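Local coordinates for protein putative transcriptional regulator (Streptomyces coelicolor A3, PDB 2PQQ) that probably binds cAMP through this N-terminal domain and regulates transcription by binding DNA, in the manner of the cAMP receptor protein, at residues Asp44-Val52 against Leu103-Leu111. Sequence-based numbering, arbitrary orientation.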
ATOM      1  N   ASP A  44     -17.544   9.240  16.258  1.00 37.71           N
ATOM      2  CA  ASP A  44     -17.887  10.663  16.311  1.00 38.62           C
ATOM      3  C   ASP A  44     -17.689  11.342  14.955  1.00 38.89           C
ATOM      4  O   ASP A  44     -16.736  11.024  14.234  1.00 38.99           O
ATOM      5  CB  ASP A  44     -16.972  11.396  17.300  1.00 39.23           C
ATOM      6  CG  ASP A  44     -17.409  11.261  18.758  1.00 40.28           C
ATOM      7  OD1 ASP A  44     -18.464  10.646  19.044  1.00 37.73           O
ATOM      8  OD2 ASP A  44     -16.665  11.807  19.613  1.00 42.69           O
ATOM      9  N   PRO A  45     -18.575  12.292  14.603  1.00 38.98           N
ATOM     10  CA  PRO A  45     -18.251  13.123  13.438  1.00 38.66           C
ATOM     11  C   PRO A  45     -16.905  13.790  13.667  1.00 38.30           C
ATOM     12  O   PRO A  45     -16.643  14.232  14.786  1.00 38.45           O
ATOM     13  CB  PRO A  45     -19.381  14.158  13.422  1.00 39.17           C
ATOM     14  CG  PRO A  45     -20.575  13.417  14.107  1.00 39.64           C
ATOM     15  CD  PRO A  45     -19.890  12.627  15.200  1.00 39.10           C
ATOM     16  N   GLY A  46     -16.038  13.810  12.653  1.00 37.44           N
ATOM     17  CA  GLY A  46     -14.712  14.433  12.784  1.00 38.27           C
ATOM     18  C   GLY A  46     -14.408  15.370  11.632  1.00 38.38           C
ATOM     19  O   GLY A  46     -14.597  15.017  10.468  1.00 38.96           O
ATOM     20  N   ASP A  47     -14.003  16.590  11.946  1.00 39.09           N
ATOM     21  CA  ASP A  47     -13.734  17.588  10.893  1.00 40.15           C
ATOM     22  C   ASP A  47     -12.629  18.534  11.327  1.00 39.64           C
ATOM     23  O   ASP A  47     -12.536  19.658  10.825  1.00 39.62           O
ATOM     24  CB  ASP A  47     -15.026  18.353  10.474  1.00 40.88           C
ATOM     25  CG  ASP A  47     -15.441  19.459  11.473  1.00 44.32           C
ATOM     26  OD1 ASP A  47     -15.246  19.292  12.700  1.00 47.22           O
ATOM     27  OD2 ASP A  47     -15.967  20.515  11.018  1.00 47.37           O
ATOM     28  N   ARG A  48     -11.794  18.060  12.258  1.00 39.07           N
ATOM     29  CA  ARG A  48     -10.698  18.840  12.827  1.00 39.20           C
ATOM     30  C   ARG A  48      -9.420  18.050  12.783  1.00 37.61           C
ATOM     31  O   ARG A  48      -9.430  16.850  13.030  1.00 37.28           O
ATOM     32  CB  ARG A  48     -10.938  19.135  14.320  1.00 40.49           C
ATOM     33  CG  ARG A  48     -11.934  20.178  14.647  1.00 44.97           C
ATOM     34  CD  ARG A  48     -12.101  20.226  16.154  1.00 50.00           C
ATOM     35  NE  ARG A  48     -11.997  21.591  16.675  1.00 56.75           N
ATOM     36  CZ  ARG A  48     -11.975  21.908  17.975  1.00 58.31           C
ATOM     37  NH1 ARG A  48     -12.047  20.959  18.908  1.00 58.12           N
ATOM     38  NH2 ARG A  48     -11.868  23.178  18.344  1.00 59.52           N
ATOM     39  N   LEU A  49      -8.341  18.737  12.537  1.00 35.37           N
ATOM     40  CA  LEU A  49      -6.992  18.287  12.717  1.00 35.48           C
ATOM     41  C   LEU A  49      -6.464  18.850  14.012  1.00 33.57           C
ATOM     42  O   LEU A  49      -6.855  19.905  14.373  1.00 33.33           O
ATOM     43  CB  LEU A  49      -6.206  18.855  11.566  1.00 35.51           C
ATOM     44  CG  LEU A  49      -4.730  19.103  11.525  1.00 40.16           C
ATOM     45  CD1 LEU A  49      -4.329  19.283  10.121  1.00 37.73           C
ATOM     46  CD2 LEU A  49      -4.360  20.257  12.317  1.00 39.75           C
ATOM     47  N   TYR A  50      -5.601  18.127  14.707  1.00 32.39           N
ATOM     48  CA  TYR A  50      -4.977  18.643  15.929  1.00 32.62           C
ATOM     49  C   TYR A  50      -3.469  18.512  15.794  1.00 32.53           C
ATOM     50  O   TYR A  50      -2.978  17.586  15.145  1.00 33.69           O
ATOM     51  CB  TYR A  50      -5.419  17.861  17.183  1.00 33.24           C
ATOM     52  CG  TYR A  50      -6.906  17.818  17.470  1.00 33.36           C
ATOM     53  CD1 TYR A  50      -7.493  18.704  18.383  1.00 34.56           C
ATOM     54  CD2 TYR A  50      -7.726  16.866  16.849  1.00 33.25           C
ATOM     55  CE1 TYR A  50      -8.896  18.669  18.627  1.00 35.06           C
ATOM     56  CE2 TYR A  50      -9.113  16.808  17.107  1.00 33.97           C
ATOM     57  CZ  TYR A  50      -9.684  17.716  17.978  1.00 35.34           C
ATOM     58  OH  TYR A  50     -11.043  17.613  18.249  1.00 36.67           O
ATOM     59  N   VAL A  51      -2.723  19.380  16.428  1.00 32.66           N
ATOM     60  CA  VAL A  51      -1.300  19.202  16.622  1.00 32.78           C
ATOM     61  C   VAL A  51      -1.130  19.178  18.111  1.00 33.11           C
ATOM     62  O   VAL A  51      -1.577  20.055  18.769  1.00 32.89           O
ATOM     63  CB  VAL A  51      -0.508  20.364  16.012  1.00 32.90           C
ATOM     64  CG1 VAL A  51       0.909  20.291  16.387  1.00 30.50           C
ATOM     65  CG2 VAL A  51      -0.650  20.392  14.517  1.00 34.26           C
ATOM     66  N   VAL A  52      -0.609  18.088  18.640  1.00 33.61           N
ATOM     67  CA  VAL A  52      -0.378  18.021  20.081  1.00 34.10           C
ATOM     68  C   VAL A  52       0.792  18.957  20.410  1.00 34.35           C
ATOM     69  O   VAL A  52       1.861  18.854  19.792  1.00 35.23           O
ATOM     70  CB  VAL A  52      -0.033  16.560  20.557  1.00 33.80           C
ATOM     71  CG1 VAL A  52       0.415  16.551  22.012  1.00 34.87           C
ATOM     72  CG2 VAL A  52      -1.214  15.653  20.385  1.00 33.20           C
ATOM     73  N   LEU A 103      -3.428  20.948  22.904  1.00 33.27           N
ATOM     74  CA  LEU A 103      -3.443  20.773  21.457  1.00 33.30           C
ATOM     75  C   LEU A 103      -3.878  22.073  20.779  1.00 32.83           C
ATOM     76  O   LEU A 103      -4.542  22.912  21.396  1.00 32.77           O
ATOM     77  CB  LEU A 103      -4.433  19.674  21.026  1.00 32.99           C
ATOM     78  CG  LEU A 103      -4.562  18.350  21.791  1.00 33.94           C
ATOM     79  CD1 LEU A 103      -5.754  18.418  22.707  1.00 34.49           C
ATOM     80  CD2 LEU A 103      -4.740  17.216  20.819  1.00 33.68           C
ATOM     81  N   LEU A 104      -3.514  22.212  19.511  1.00 31.80           N
ATOM     82  CA  LEU A 104      -4.058  23.276  18.672  1.00 32.73           C
ATOM     83  C   LEU A 104      -4.914  22.596  17.613  1.00 32.00           C
ATOM     84  O   LEU A 104      -4.468  21.627  17.017  1.00 31.08           O
ATOM     85  CB  LEU A 104      -2.914  24.046  18.018  1.00 32.36           C
ATOM     86  CG  LEU A 104      -2.174  24.956  19.007  1.00 34.65           C
ATOM     87  CD1 LEU A 104      -0.922  25.563  18.356  1.00 34.58           C
ATOM     88  CD2 LEU A 104      -3.108  26.043  19.538  1.00 37.91           C
ATOM     89  N   ALA A 105      -6.119  23.087  17.386  1.00 32.91           N
ATOM     90  CA  ALA A 105      -7.047  22.432  16.459  1.00 33.06           C
ATOM     91  C   ALA A 105      -7.354  23.318  15.265  1.00 33.81           C
ATOM     92  O   ALA A 105      -7.535  24.528  15.419  1.00 33.64           O
ATOM     93  CB  ALA A 105      -8.339  22.092  17.194  1.00 33.73           C
ATOM     94  N   LEU A 106      -7.434  22.735  14.073  1.00 34.74           N
ATOM     95  CA  LEU A 106      -7.929  23.486  12.905  1.00 34.65           C
ATOM     96  C   LEU A 106      -9.112  22.721  12.321  1.00 35.01           C
ATOM     97  O   LEU A 106      -8.979  21.542  12.018  1.00 34.06           O
ATOM     98  CB  LEU A 106      -6.812  23.675  11.859  1.00 35.41           C
ATOM     99  CG  LEU A 106      -7.095  24.600  10.648  1.00 34.84           C
ATOM    100  CD1 LEU A 106      -7.181  26.102  11.035  1.00 34.03           C
ATOM    101  CD2 LEU A 106      -6.094  24.389   9.504  1.00 34.64           C
ATOM    102  N   GLY A 107     -10.264  23.383  12.180  1.00 35.18           N
ATOM    103  CA  GLY A 107     -11.466  22.748  11.645  1.00 34.90           C
ATOM    104  C   GLY A 107     -11.614  22.975  10.149  1.00 36.17           C
ATOM    105  O   GLY A 107     -11.128  23.978   9.599  1.00 34.21           O
ATOM    106  N   HIS A 108     -12.284  22.034   9.488  1.00 36.72           N
ATOM    107  CA  HIS A 108     -12.680  22.229   8.101  1.00 37.60           C
ATOM    108  C   HIS A 108     -13.259  23.637   7.838  1.00 37.20           C
ATOM    109  O   HIS A 108     -12.900  24.281   6.846  1.00 37.32           O
ATOM    110  CB  HIS A 108     -13.678  21.150   7.646  1.00 37.88           C
ATOM    111  CG  HIS A 108     -13.922  21.170   6.178  1.00 37.80           C
ATOM    112  ND1 HIS A 108     -15.078  21.676   5.629  1.00 40.76           N
ATOM    113  CD2 HIS A 108     -13.122  20.838   5.135  1.00 39.78           C
ATOM    114  CE1 HIS A 108     -15.003  21.610   4.311  1.00 40.56           C
ATOM    115  NE2 HIS A 108     -13.826  21.108   3.983  1.00 42.67           N
ATOM    116  N   GLY A 109     -14.118  24.100   8.746  1.00 37.42           N
ATOM    117  CA  GLY A 109     -14.786  25.407   8.670  1.00 37.82           C
ATOM    118  C   GLY A 109     -13.835  26.602   8.653  1.00 38.28           C
ATOM    119  O   GLY A 109     -14.208  27.686   8.196  1.00 38.02           O
ATOM    120  N   ASP A 110     -12.612  26.410   9.144  1.00 38.23           N
ATOM    121  CA  ASP A 110     -11.616  27.484   9.224  1.00 39.23           C
ATOM    122  C   ASP A 110     -10.741  27.582   7.990  1.00 39.05           C
ATOM    123  O   ASP A 110      -9.889  28.481   7.870  1.00 39.16           O
ATOM    124  CB  ASP A 110     -10.680  27.237  10.403  1.00 39.94           C
ATOM    125  CG  ASP A 110     -11.404  27.131  11.701  1.00 42.53           C
ATOM    126  OD1 ASP A 110     -12.370  27.897  11.916  1.00 41.84           O
ATOM    127  OD2 ASP A 110     -10.984  26.275  12.514  1.00 45.19           O
ATOM    128  N   LEU A 111     -10.911  26.633   7.089  1.00 39.11           N
ATOM    129  CA  LEU A 111     -10.072  26.555   5.913  1.00 39.02           C
ATOM    130  C   LEU A 111     -10.401  27.636   4.901  1.00 38.03           C
ATOM    131  O   LEU A 111      -9.514  28.319   4.391  1.00 38.28           O
ATOM    132  CB  LEU A 111     -10.256  25.167   5.283  1.00 39.23           C
ATOM    133  CG  LEU A 111      -9.161  24.521   4.459  1.00 41.91           C
ATOM    134  CD1 LEU A 111      -7.770  24.650   5.118  1.00 40.35           C
ATOM    135  CD2 LEU A 111      -9.590  23.035   4.213  1.00 38.54           C
TER
HETATM  136  O   HOH W   1     -15.029  23.520  11.240  1.00 42.32           O
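Leu49 and Leu106 bond each other twice through their backbones, Leu49 N to Leu106 O and Leu106 N to Leu49 O, both at 2.9 Å, and Val51 and Leu104 form the next such ring. A fifth bond, from His108 N to Asp47 O at 2.7 Å, closes the ladder where both chains leave the strands; it is nearly straight, and the N-H meets the carbonyl head on. Just beyond, a water accepts from Gly109 N and donates to Asp47 OD2, linking the carboxylate to the turn; OD2 also comes within 4.1 Å of His108 CB. That turn is clasped from within by Asp110, whose carboxylate folds back so that OD2 receives Gly107 N at 3.0 Å, while Asp110 N bonds Gly107 O.

At the non-hydrogen-bonded pairs the side chains carry the contact. Ala105 is small enough to lie beneath two larger neighbours: its CB is 3.7 Å from Tyr50 CD1 and sits under one face of the Arg48 guanidinium, off-centre. Arg48 reaches it because its chain bends at chi3 (130°), after CG has passed over Gly107 CA, where no side chain intervenes. Were Arg48 replaced by alanine, the Ala105 methyl would probably lose the guanidinium that covers it and Ser29 its weak partner. Farther along, the branched Leu103 fills the corner between Tyr50 and Val52, its CD2 3.8 Å from Tyr50 CB and 3.9 Å from Val52 CG2. Leu49, Val51, Leu104 and Leu106 point to the other side of the sheet, where Leu106 packs on Leu24 of helix 18-27.

Such regular antiparallel pairing, with residues 48-52 running at 158° to 103-107, joins strands 45-54 and 101-107 in the beta-roll of the cyclic nucleotide-binding domain, a member of the cupin clan.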